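Local coordinates for putative heme binding protein (Tannerella forsythia, PDB 6EU8) that probably binds heme as an HmuY-like hemophore of a periodontal bacterium, captured here without its heme, at residues T16-T20 with E183-V187; T80-I86 with A101-D107; K141-V145 with F174-T178. One frame throughout, in Å; residues are numbered along the deposited sequence.

Contact 1 of 3, residues T16-T20 with E183-V187; sequences TIDAT and EKGHV
Ile17 and Val187 face each other as a hydrogen-bonded antiparallel pair: Ile17 N donates a hydrogen bond to Val187 O at 2.8 Å, and Val187 N returns a bond of 2.9 Å to Ile17 O. One step on, Asp18 and His186 form the non-hydrogen-bonded pair. Beyond it the first strand has ended, yet Ala19 N still reaches Gly185 O, almost in line with the carbonyl but bent at the proton, 140°. The ladder joins strand 11-18, near the N terminus, to strand 184-194, near the C terminus, within the large antiparallel sheet of this HmuY-family fold.

Side-chain hydrogen bonds also brace each segment from within. Asp18 OD1 takes two donors, Thr20 N and Thr20 OG1, the hydroxyl at 2.7 Å on the syn lone pair; the bond from Thr20 N closes an Asx turn where the strand gives way to loop. In the other segment His186 NE2 donates to Glu183 OE1 at 2.9 Å, the oxygen lying in the ring plane while the ring nitrogen stands well above the carboxylate plane. This bond should limit rotation of the imidazole.

Thr20 OG1 sits between the backbone N and the carbonyl carbon (chi1 58°), which leaves CG2 anti to the latter, and this methyl lies over one face of the His186 ring, 3.8 Å from its centroid, a CH-pi contact. Ile17 and Val187 pack on Ile73 of strand 71-74.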
ATOM      1  N   THR A  16     -11.265  -4.167  -4.390  1.00 29.01           N
ATOM      2  CA  THR A  16     -11.353  -4.252  -2.930  1.00 27.26           C
ATOM      3  C   THR A  16     -10.319  -5.269  -2.452  1.00 28.27           C
ATOM      4  O   THR A  16     -10.338  -6.427  -2.880  1.00 29.71           O
ATOM      5  CB  THR A  16     -12.768  -4.639  -2.468  1.00 30.25           C
ATOM      6  OG1 THR A  16     -13.678  -3.600  -2.874  1.00 32.43           O
ATOM      7  CG2 THR A  16     -12.812  -4.802  -0.952  1.00 31.64           C
ATOM      8  N   ILE A  17      -9.396  -4.818  -1.594  1.00 25.76           N
ATOM      9  CA  ILE A  17      -8.275  -5.634  -1.099  1.00 25.76           C
ATOM     10  C   ILE A  17      -8.403  -5.899   0.413  1.00 25.85           C
ATOM     11  O   ILE A  17      -8.518  -4.971   1.218  1.00 25.67           O
ATOM     12  CB  ILE A  17      -6.897  -4.952  -1.376  1.00 26.56           C
ATOM     13  CG1 ILE A  17      -6.716  -4.607  -2.862  1.00 28.94           C
ATOM     14  CG2 ILE A  17      -5.740  -5.788  -0.820  1.00 27.03           C
ATOM     15  CD1 ILE A  17      -6.690  -5.798  -3.800  1.00 29.14           C
ATOM     16  N   ASP A  18      -8.338  -7.171   0.797  1.00 24.43           N
ATOM     17  CA  ASP A  18      -8.299  -7.550   2.211  1.00 25.11           C
ATOM     18  C   ASP A  18      -6.874  -7.443   2.738  1.00 25.38           C
ATOM     19  O   ASP A  18      -6.087  -8.389   2.618  1.00 26.35           O
ATOM     20  CB  ASP A  18      -8.857  -8.958   2.407  1.00 27.00           C
ATOM     21  CG  ASP A  18      -8.842  -9.414   3.850  1.00 28.53           C
ATOM     22  OD1 ASP A  18      -8.321  -8.710   4.741  1.00 26.57           O
ATOM     23  OD2 ASP A  18      -9.342 -10.542   4.092  1.00 33.13           O
ATOM     24  N   ALA A  19      -6.557  -6.280   3.316  1.00 24.35           N
ATOM     25  CA  ALA A  19      -5.237  -6.014   3.932  1.00 23.68           C
ATOM     26  C   ALA A  19      -5.341  -5.986   5.460  1.00 23.55           C
ATOM     27  O   ALA A  19      -4.582  -5.301   6.128  1.00 23.16           O
ATOM     28  CB  ALA A  19      -4.674  -4.700   3.381  1.00 23.29           C
ATOM     29  N   THR A  20      -6.248  -6.794   6.027  1.00 24.55           N
ATOM     30  CA  THR A  20      -6.458  -6.794   7.477  1.00 24.10           C
ATOM     31  C   THR A  20      -5.309  -7.389   8.302  1.00 24.24           C
ATOM     32  O   THR A  20      -5.136  -7.024   9.459  1.00 24.99           O
ATOM     33  CB  THR A  20      -7.767  -7.559   7.855  1.00 25.22           C
ATOM     34  OG1 THR A  20      -7.715  -8.904   7.373  1.00 27.59           O
ATOM     35  CG2 THR A  20      -8.973  -6.817   7.322  1.00 26.66           C
ATOM     36  N   GLU A 183     -15.011  -3.062   9.639  1.00 27.88           N
ATOM     37  CA  GLU A 183     -13.709  -3.707   9.974  1.00 25.57           C
ATOM     38  C   GLU A 183     -12.590  -2.989   9.188  1.00 26.51           C
ATOM     39  O   GLU A 183     -12.662  -2.905   7.957  1.00 26.10           O
ATOM     40  CB  GLU A 183     -13.694  -5.204   9.663  1.00 26.07           C
ATOM     41  CG  GLU A 183     -12.375  -5.873  10.058  1.00 29.49           C
ATOM     42  CD  GLU A 183     -12.242  -7.333   9.678  1.00 30.92           C
ATOM     43  OE1 GLU A 183     -12.965  -7.825   8.796  1.00 31.26           O
ATOM     44  OE2 GLU A 183     -11.315  -7.968  10.213  1.00 33.92           O
ATOM     45  N   LYS A 184     -11.611  -2.434   9.907  1.00 24.20           N
ATOM     46  CA  LYS A 184     -10.485  -1.710   9.258  1.00 24.92           C
ATOM     47  C   LYS A 184      -9.573  -2.644   8.471  1.00 25.20           C
ATOM     48  O   LYS A 184      -9.271  -3.752   8.896  1.00 25.31           O
ATOM     49  CB  LYS A 184      -9.636  -0.942  10.288  1.00 23.63           C
ATOM     50  CG  LYS A 184     -10.353   0.155  11.026  1.00 25.25           C
ATOM     51  CD  LYS A 184      -9.395   0.976  11.877  1.00 24.71           C
ATOM     52  CE  LYS A 184     -10.157   2.018  12.675  1.00 25.66           C
ATOM     53  NZ  LYS A 184      -9.312   2.975  13.413  1.00 25.25           N
ATOM     54  N   GLY A 185      -9.082  -2.167   7.314  1.00 24.29           N
ATOM     55  CA  GLY A 185      -8.104  -2.914   6.494  1.00 25.12           C
ATOM     56  C   GLY A 185      -8.627  -3.500   5.192  1.00 24.93           C
ATOM     57  O   GLY A 185      -7.874  -4.146   4.453  1.00 24.72           O
ATOM     58  N   HIS A 186      -9.914  -3.275   4.903  1.00 24.35           N
ATOM     59  CA  HIS A 186     -10.514  -3.629   3.620  1.00 24.94           C
ATOM     60  C   HIS A 186     -10.441  -2.365   2.788  1.00 25.72           C
ATOM     61  O   HIS A 186     -11.220  -1.411   2.981  1.00 25.63           O
ATOM     62  CB  HIS A 186     -11.940  -4.155   3.786  1.00 25.63           C
ATOM     63  CG  HIS A 186     -12.032  -5.417   4.584  1.00 26.13           C
ATOM     64  ND1 HIS A 186     -11.892  -6.674   4.022  1.00 26.74           N
ATOM     65  CD2 HIS A 186     -12.290  -5.622   5.898  1.00 24.73           C
ATOM     66  CE1 HIS A 186     -12.030  -7.588   4.966  1.00 28.29           C
ATOM     67  NE2 HIS A 186     -12.244  -6.977   6.114  1.00 25.86           N
ATOM     68  N   VAL A 187      -9.446  -2.324   1.886  1.00 23.81           N
ATOM     69  CA  VAL A 187      -9.094  -1.121   1.152  1.00 24.07           C
ATOM     70  C   VAL A 187      -9.694  -1.162  -0.242  1.00 25.65           C
ATOM     71  O   VAL A 187      -9.367  -2.077  -1.011  1.00 25.33           O
ATOM     72  CB  VAL A 187      -7.553  -0.977   1.085  1.00 24.14           C
ATOM     73  CG1 VAL A 187      -7.145   0.238   0.266  1.00 24.31           C
ATOM     74  CG2 VAL A 187      -6.963  -0.913   2.490  1.00 22.35           C
TER

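Contact 2 of 3, residues T80-I86 with A101-D107; sequences TNEGEAI and AGDYKKD
The ring of Tyr104 carries Ile86 on one face, with Ile86 CG2 centred above it, 3.6 Å from the centroid and only 10° off the normal, a CH-pi contact. Ile86 CG1 occupies the place between backbone N and carbonyl carbon (chi1 61°), which sends its other branch along the phenol, so that CD1 ends 3.6 Å from Tyr104 OH. The hydroxyl itself bonds to Pro100 O, which should steady the far end of the ring, and Lys163 adds a cation-pi contact. In the ring plane, at the edge, lies Ala85 N. The second flat group is the carboxylate of Glu84: Glu84 CD lies 3.7 Å from Tyr104 CB, with the two side chains at about a right angle. Glu84 runs alongside Lys106, and a weak salt bridge of 3.5 Å links Glu84 OE1 to Lys106 NZ.

The third, the carboxylate of Asp107, grips Thr80 with both oxygens. Thr80 N donates to Asp107 OD2 on its syn lone pair, whereas Thr80 OG1 donates to Asp107 OD1 from above the carboxylate plane, 2.9 Å away. That hydroxyl also accepts from Gly83 N, an ST motif at the turn after strand 77-80. Two waters bridge the same region: one links Glu82 N to Asp107 OD2, the other Gly83 O to Asp107 N. Asn137 is a further donor to Asp107 OD1.

Between these ends, Ala85 and Lys105 form a hydrogen-bonded antiparallel pair, with Ala85 N at 3.0 Å from Lys105 O and Lys105 N at 2.9 Å from Ala85 O. Strands 84-87 and 105-111 are thereby neighbours in the large antiparallel sheet of the HmuY fold, while Asp107 ties in the end of strand 77-80 from the four-stranded sheet.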
ATOM      1  N   THR A  80       4.888   0.923  -4.018  1.00 22.62           N
ATOM      2  CA  THR A  80       4.912   0.676  -5.459  1.00 23.02           C
ATOM      3  C   THR A  80       6.017  -0.324  -5.805  1.00 23.80           C
ATOM      4  O   THR A  80       6.859  -0.653  -4.967  1.00 23.45           O
ATOM      5  CB  THR A  80       5.154   1.998  -6.235  1.00 23.37           C
ATOM      6  OG1 THR A  80       6.499   2.465  -6.034  1.00 23.03           O
ATOM      7  CG2 THR A  80       4.148   3.062  -5.835  1.00 23.91           C
ATOM      8  N   ASN A  81       6.028  -0.764  -7.076  1.00 23.37           N
ATOM      9  CA  ASN A  81       7.100  -1.665  -7.578  1.00 25.76           C
ATOM     10  C   ASN A  81       8.153  -0.813  -8.285  1.00 26.01           C
ATOM     11  O   ASN A  81       8.178  -0.747  -9.532  1.00 27.08           O
ATOM     12  CB  ASN A  81       6.511  -2.741  -8.500  1.00 25.04           C
ATOM     13  CG  ASN A  81       7.512  -3.819  -8.858  1.00 26.33           C
ATOM     14  OD1 ASN A  81       8.637  -3.818  -8.359  1.00 28.33           O
ATOM     15  ND2 ASN A  81       7.102  -4.761  -9.693  1.00 28.21           N
ATOM     16  N   GLU A  82       9.018  -0.167  -7.502  1.00 26.15           N
ATOM     17  CA  GLU A  82       9.984   0.834  -7.993  1.00 29.47           C
ATOM     18  C   GLU A  82       9.323   1.940  -8.839  1.00 29.20           C
ATOM     19  O   GLU A  82       9.827   2.339  -9.916  1.00 30.95           O
ATOM     20  CB  GLU A  82      11.138   0.137  -8.768  1.00 32.16           C
ATOM     21  CG  GLU A  82      11.985  -0.810  -7.938  1.00 37.13           C
ATOM     22  CD  GLU A  82      12.970  -1.599  -8.796  1.00 40.78           C
ATOM     23  OE1 GLU A  82      13.666  -0.971  -9.610  1.00 51.34           O
ATOM     24  OE2 GLU A  82      13.018  -2.836  -8.701  1.00 44.15           O
ATOM     25  N   GLY A  83       8.191   2.442  -8.354  1.00 27.10           N
ATOM     26  CA  GLY A  83       7.460   3.549  -8.955  1.00 27.34           C
ATOM     27  C   GLY A  83       7.583   4.862  -8.236  1.00 26.09           C
ATOM     28  O   GLY A  83       8.429   5.035  -7.361  1.00 27.96           O
ATOM     29  N   GLU A  84       6.766   5.828  -8.638  1.00 25.10           N
ATOM     30  CA  GLU A  84       6.773   7.153  -8.006  1.00 27.02           C
ATOM     31  C   GLU A  84       5.397   7.790  -8.101  1.00 26.34           C
ATOM     32  O   GLU A  84       4.633   7.490  -9.041  1.00 26.33           O
ATOM     33  CB  GLU A  84       7.900   8.033  -8.584  1.00 30.18           C
ATOM     34  CG  GLU A  84       7.839   8.240 -10.100  1.00 33.54           C
ATOM     35  CD  GLU A  84       9.046   8.991 -10.677  1.00 37.80           C
ATOM     36  OE1 GLU A  84       9.990   9.339  -9.942  1.00 38.35           O
ATOM     37  OE2 GLU A  84       9.023   9.252 -11.889  1.00 41.10           O
ATOM     38  N   ALA A  85       5.063   8.636  -7.110  1.00 25.36           N
ATOM     39  CA  ALA A  85       3.700   9.177  -6.979  1.00 24.93           C
ATOM     40  C   ALA A  85       3.630  10.662  -6.622  1.00 24.12           C
ATOM     41  O   ALA A  85       4.550  11.202  -6.019  1.00 26.22           O
ATOM     42  CB  ALA A  85       2.954   8.373  -5.898  1.00 24.65           C
ATOM     43  N   ILE A  86       2.515  11.286  -7.026  1.00 23.91           N
ATOM     44  CA  ILE A  86       2.043  12.605  -6.555  1.00 25.34           C
ATOM     45  C   ILE A  86       0.593  12.557  -6.129  1.00 24.48           C
ATOM     46  O   ILE A  86      -0.177  11.712  -6.577  1.00 24.98           O
ATOM     47  CB  ILE A  86       2.133  13.751  -7.626  1.00 28.03           C
ATOM     48  CG1 ILE A  86       1.269  13.444  -8.862  1.00 28.82           C
ATOM     49  CG2 ILE A  86       3.562  13.991  -8.007  1.00 30.24           C
ATOM     50  CD1 ILE A  86       1.206  14.588  -9.863  1.00 31.86           C
ATOM     51  N   ALA A 101       2.751  16.821 -14.989  1.00 45.66           N
ATOM     52  CA  ALA A 101       4.060  17.153 -14.466  1.00 47.62           C
ATOM     53  C   ALA A 101       3.913  17.389 -12.978  1.00 48.06           C
ATOM     54  O   ALA A 101       2.816  17.683 -12.499  1.00 50.10           O
ATOM     55  CB  ALA A 101       4.607  18.399 -15.145  1.00 50.87           C
ATOM     56  N   GLY A 102       5.020  17.262 -12.253  1.00 48.56           N
ATOM     57  CA  GLY A 102       5.020  17.408 -10.796  1.00 47.57           C
ATOM     58  C   GLY A 102       6.251  16.814 -10.126  1.00 43.52           C
ATOM     59  O   GLY A 102       7.138  16.270 -10.797  1.00 44.16           O
ATOM     60  N   ASP A 103       6.280  16.916  -8.800  1.00 41.31           N
ATOM     61  CA  ASP A 103       7.387  16.443  -7.976  1.00 40.62           C
ATOM     62  C   ASP A 103       7.071  15.031  -7.426  1.00 36.65           C
ATOM     63  O   ASP A 103       6.680  14.868  -6.257  1.00 37.30           O
ATOM     64  CB  ASP A 103       7.635  17.434  -6.834  1.00 43.04           C
ATOM     65  CG  ASP A 103       8.872  17.099  -6.001  1.00 45.23           C
ATOM     66  OD1 ASP A 103       9.782  16.389  -6.487  1.00 50.79           O
ATOM     67  OD2 ASP A 103       8.934  17.564  -4.844  1.00 53.99           O
ATOM     68  N   TYR A 104       7.304  14.035  -8.273  1.00 32.00           N
ATOM     69  CA  TYR A 104       7.010  12.637  -7.960  1.00 30.12           C
ATOM     70  C   TYR A 104       7.989  12.095  -6.917  1.00 31.28           C
ATOM     71  O   TYR A 104       9.186  12.384  -6.980  1.00 32.92           O
ATOM     72  CB  TYR A 104       7.039  11.798  -9.239  1.00 29.20           C
ATOM     73  CG  TYR A 104       5.836  12.043 -10.136  1.00 29.20           C
ATOM     74  CD1 TYR A 104       5.812  13.114 -11.069  1.00 28.46           C
ATOM     75  CD2 TYR A 104       4.741  11.207 -10.097  1.00 28.81           C
ATOM     76  CE1 TYR A 104       4.708  13.327 -11.869  1.00 31.08           C
ATOM     77  CE2 TYR A 104       3.632  11.419 -10.896  1.00 29.60           C
ATOM     78  CZ  TYR A 104       3.627  12.484 -11.803  1.00 30.03           C
ATOM     79  OH  TYR A 104       2.511  12.680 -12.590  1.00 34.58           O
ATOM     80  N   LYS A 105       7.469  11.335  -5.940  1.00 26.87           N
ATOM     81  CA  LYS A 105       8.279  10.719  -4.908  1.00 27.95           C
ATOM     82  C   LYS A 105       8.321   9.181  -4.982  1.00 26.28           C
ATOM     83  O   LYS A 105       7.265   8.515  -5.106  1.00 25.30           O
ATOM     84  CB  LYS A 105       7.744  11.104  -3.530  1.00 28.06           C
ATOM     85  CG  LYS A 105       7.649  12.586  -3.239  1.00 32.31           C
ATOM     86  CD  LYS A 105       9.013  13.240  -3.426  1.00 35.84           C
ATOM     87  CE  LYS A 105       9.055  14.622  -2.805  1.00 40.67           C
ATOM     88  NZ  LYS A 105      10.466  15.075  -2.760  1.00 44.43           N
ATOM     89  N   LYS A 106       9.536   8.644  -4.923  1.00 26.23           N
ATOM     90  CA  LYS A 106       9.775   7.199  -4.888  1.00 28.39           C
ATOM     91  C   LYS A 106       9.550   6.649  -3.456  1.00 25.82           C
ATOM     92  O   LYS A 106       9.447   7.400  -2.493  1.00 26.47           O
ATOM     93  CB  LYS A 106      11.212   6.862  -5.326  1.00 31.00           C
ATOM     94  CG  LYS A 106      11.511   7.165  -6.797  1.00 37.02           C
ATOM     95  CD  LYS A 106      13.010   7.232  -7.058  1.00 40.02           C
ATOM     96  CE  LYS A 106      13.310   7.902  -8.396  1.00 45.42           C
ATOM     97  NZ  LYS A 106      12.698   7.164  -9.534  1.00 47.21           N
ATOM     98  N   ASP A 107       9.448   5.332  -3.365  1.00 23.47           N
ATOM     99  CA  ASP A 107       9.266   4.664  -2.051  1.00 23.59           C
ATOM    100  C   ASP A 107      10.510   4.872  -1.177  1.00 23.16           C
ATOM    101  O   ASP A 107      11.649   4.998  -1.708  1.00 26.00           O
ATOM    102  CB  ASP A 107       9.036   3.179  -2.201  1.00 22.18           C
ATOM    103  CG  ASP A 107       7.746   2.811  -2.907  1.00 21.55           C
ATOM    104  OD1 ASP A 107       6.988   3.661  -3.443  1.00 22.26           O
ATOM    105  OD2 ASP A 107       7.534   1.598  -2.974  1.00 24.27           O
TER
HETATM  106  O   HOH W   1       9.563   0.370  -4.619  1.00 27.12           O
HETATM  107  O   HOH W   2       9.870   3.501  -5.598  1.00 24.65           O

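Contact 3 of 3, residues K141-V145 with F174-T178; sequences KTWIV and FTDAT
Trp143 and Phe174 bring their backbones no closer than 7.0 Å between CA atoms, so this meeting of a 3-10 turn with strand 169-178 is made mainly by side chains. It is a layer of hydrophobic packing in the HmuY fold: the turn lies against one strand of the large antiparallel sheet, just where that strand turns a corner at Ala177. A classic beta bulge, in which Thr175 and Asp176 both face Ser188, precedes the corner.

Trp143 does most of the work. Its CG is lodged between the backbone N and the carbonyl carbon (chi1 80°), and the indole reaches over to the strand. Phe174 CD2 lies over one face, toward the rim, while Phe174 CB comes within 3.4 Å of Trp143 CE3. The phenyl and the five-membered ring have centroids 4.5 Å apart with planes inclined at 32°, an oblique aromatic pair. On the opposite indole face lies the methyl of Ile144 CD1, also off centre, so the ring is clasped between its own neighbour and the strand.

The rim of the indole is occupied too. Asp176 O lies near the ring plane at the edge, 3.9 Å from Trp143 CZ3. Val187 packs on both aromatic residues. The pyrrole nitrogen, Trp143 NE1, donates to Phe76 O, which should hold the rotation of the buried ring. At the six-membered end, Ala177 CB touches Trp143 CH2 at 3.7 Å.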
ATOM      1  N   LYS A 141       0.897   7.299   1.347  1.00 20.76           N
ATOM      2  CA  LYS A 141       0.523   7.162   2.791  1.00 21.98           C
ATOM      3  C   LYS A 141      -0.529   8.183   3.186  1.00 22.27           C
ATOM      4  O   LYS A 141      -1.378   7.920   4.062  1.00 23.07           O
ATOM      5  CB  LYS A 141       1.764   7.345   3.660  1.00 24.21           C
ATOM      6  CG  LYS A 141       1.605   7.039   5.156  1.00 27.65           C
ATOM      7  CD  LYS A 141       2.847   7.485   5.935  1.00 33.04           C
ATOM      8  CE  LYS A 141       2.594   7.608   7.426  1.00 37.38           C
ATOM      9  NZ  LYS A 141       2.789   6.315   8.111  1.00 39.29           N
ATOM     10  N   THR A 142      -0.514   9.334   2.528  1.00 23.23           N
ATOM     11  CA  THR A 142      -1.486  10.391   2.816  1.00 21.52           C
ATOM     12  C   THR A 142      -2.929  10.128   2.378  1.00 21.58           C
ATOM     13  O   THR A 142      -3.805  10.984   2.610  1.00 23.30           O
ATOM     14  CB  THR A 142      -1.026  11.757   2.279  1.00 22.23           C
ATOM     15  OG1 THR A 142      -1.158  11.829   0.850  1.00 22.93           O
ATOM     16  CG2 THR A 142       0.401  12.062   2.721  1.00 22.82           C
ATOM     17  N   TRP A 143      -3.229   8.982   1.755  1.00 19.96           N
ATOM     18  CA  TRP A 143      -4.619   8.605   1.440  1.00 20.06           C
ATOM     19  C   TRP A 143      -5.498   8.571   2.706  1.00 20.54           C
ATOM     20  O   TRP A 143      -6.693   8.772   2.612  1.00 21.46           O
ATOM     21  CB  TRP A 143      -4.706   7.282   0.666  1.00 20.60           C
ATOM     22  CG  TRP A 143      -4.587   5.980   1.461  1.00 20.23           C
ATOM     23  CD1 TRP A 143      -3.459   5.366   1.915  1.00 21.34           C
ATOM     24  CD2 TRP A 143      -5.679   5.125   1.816  1.00 20.91           C
ATOM     25  NE1 TRP A 143      -3.783   4.198   2.576  1.00 19.67           N
ATOM     26  CE2 TRP A 143      -5.139   4.007   2.487  1.00 21.10           C
ATOM     27  CE3 TRP A 143      -7.062   5.196   1.613  1.00 21.11           C
ATOM     28  CZ2 TRP A 143      -5.940   2.969   2.983  1.00 21.25           C
ATOM     29  CZ3 TRP A 143      -7.863   4.149   2.086  1.00 21.59           C
ATOM     30  CH2 TRP A 143      -7.296   3.046   2.757  1.00 21.16           C
ATOM     31  N   ILE A 144      -4.875   8.315   3.862  1.00 21.81           N
ATOM     32  CA  ILE A 144      -5.541   8.443   5.180  1.00 21.98           C
ATOM     33  C   ILE A 144      -5.158   9.805   5.771  1.00 21.62           C
ATOM     34  O   ILE A 144      -3.986  10.088   5.987  1.00 22.86           O
ATOM     35  CB  ILE A 144      -5.067   7.312   6.127  1.00 22.54           C
ATOM     36  CG1 ILE A 144      -5.445   5.925   5.601  1.00 23.39           C
ATOM     37  CG2 ILE A 144      -5.534   7.548   7.577  1.00 24.31           C
ATOM     38  CD1 ILE A 144      -6.926   5.669   5.448  1.00 23.74           C
ATOM     39  N   VAL A 145      -6.161  10.653   6.036  1.00 21.28           N
ATOM     40  CA  VAL A 145      -5.934  11.895   6.749  1.00 23.11           C
ATOM     41  C   VAL A 145      -5.749  11.601   8.266  1.00 22.95           C
ATOM     42  O   VAL A 145      -4.825  12.134   8.884  1.00 24.00           O
ATOM     43  CB  VAL A 145      -7.104  12.878   6.567  1.00 23.56           C
ATOM     44  CG1 VAL A 145      -6.877  14.181   7.373  1.00 24.10           C
ATOM     45  CG2 VAL A 145      -7.322  13.195   5.079  1.00 23.75           C
ATOM     46  N   PHE A 174      -8.997   6.525  -3.751  1.00 25.17           N
ATOM     47  CA  PHE A 174      -9.391   5.578  -2.709  1.00 24.70           C
ATOM     48  C   PHE A 174     -10.788   5.933  -2.232  1.00 25.28           C
ATOM     49  O   PHE A 174     -11.111   7.112  -2.125  1.00 27.33           O
ATOM     50  CB  PHE A 174      -8.401   5.557  -1.535  1.00 25.47           C
ATOM     51  CG  PHE A 174      -7.036   5.021  -1.907  1.00 25.40           C
ATOM     52  CD1 PHE A 174      -6.067   5.870  -2.418  1.00 24.59           C
ATOM     53  CD2 PHE A 174      -6.731   3.663  -1.756  1.00 25.94           C
ATOM     54  CE1 PHE A 174      -4.815   5.395  -2.796  1.00 26.01           C
ATOM     55  CE2 PHE A 174      -5.482   3.190  -2.137  1.00 26.94           C
ATOM     56  CZ  PHE A 174      -4.523   4.062  -2.637  1.00 26.96           C
ATOM     57  N   THR A 175     -11.622   4.921  -2.045  1.00 24.08           N
ATOM     58  CA  THR A 175     -13.023   5.128  -1.684  1.00 26.07           C
ATOM     59  C   THR A 175     -13.413   4.606  -0.310  1.00 25.33           C
ATOM     60  O   THR A 175     -14.344   5.151   0.301  1.00 26.88           O
ATOM     61  CB  THR A 175     -13.981   4.518  -2.733  1.00 25.63           C
ATOM     62  OG1 THR A 175     -13.824   3.095  -2.816  1.00 24.55           O
ATOM     63  CG2 THR A 175     -13.761   5.162  -4.095  1.00 28.50           C
ATOM     64  N   ASP A 176     -12.746   3.558   0.178  1.00 25.13           N
ATOM     65  CA  ASP A 176     -13.078   2.951   1.472  1.00 25.39           C
ATOM     66  C   ASP A 176     -11.851   2.354   2.157  1.00 25.03           C
ATOM     67  O   ASP A 176     -10.945   1.813   1.489  1.00 24.56           O
ATOM     68  CB  ASP A 176     -14.150   1.839   1.323  1.00 27.03           C
ATOM     69  CG  ASP A 176     -15.421   2.302   0.568  1.00 31.24           C
ATOM     70  OD1 ASP A 176     -15.453   2.225  -0.696  1.00 32.74           O
ATOM     71  OD2 ASP A 176     -16.420   2.692   1.249  1.00 28.98           O
ATOM     72  N   ALA A 177     -11.842   2.434   3.488  1.00 24.15           N
ATOM     73  CA  ALA A 177     -10.822   1.771   4.342  1.00 22.99           C
ATOM     74  C   ALA A 177     -11.389   0.711   5.278  1.00 23.81           C
ATOM     75  O   ALA A 177     -10.619   0.036   5.994  1.00 24.48           O
ATOM     76  CB  ALA A 177     -10.096   2.805   5.152  1.00 21.20           C
ATOM     77  N   THR A 178     -12.718   0.571   5.284  1.00 24.58           N
ATOM     78  CA  THR A 178     -13.406  -0.461   6.030  1.00 24.89           C
ATOM     79  C   THR A 178     -14.431  -1.153   5.128  1.00 26.03           C
ATOM     80  O   THR A 178     -14.874  -0.578   4.141  1.00 26.33           O
ATOM     81  CB  THR A 178     -14.173   0.122   7.249  1.00 26.45           C
ATOM     82  OG1 THR A 178     -15.279   0.922   6.802  1.00 26.86           O
ATOM     83  CG2 THR A 178     -13.300   1.028   8.094  1.00 25.66           C
TER

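How the contacts relate
Followed from the N terminus, the chain opens contact 1 at residues 16-20 and closes it only at 183-187, so that loop embraces the other two contacts. Within it, contact 2 comes first, closing between 80-86 and 101-107; contact 3 follows in series, from 141-145 to 174-178. None of the loops cross. Contacts 1 and 3 touch: strands 169-178 and 184-194 are neighbours in the large sheet, and Gly185 N lies 3.0 Å from Ala177 O, probably hydrogen-bonded. Contact 2 reaches the same sheet from the other side of the chain's centre, its centre about 23 Å from that of contact 1, and ties the four-stranded sheet to the large one.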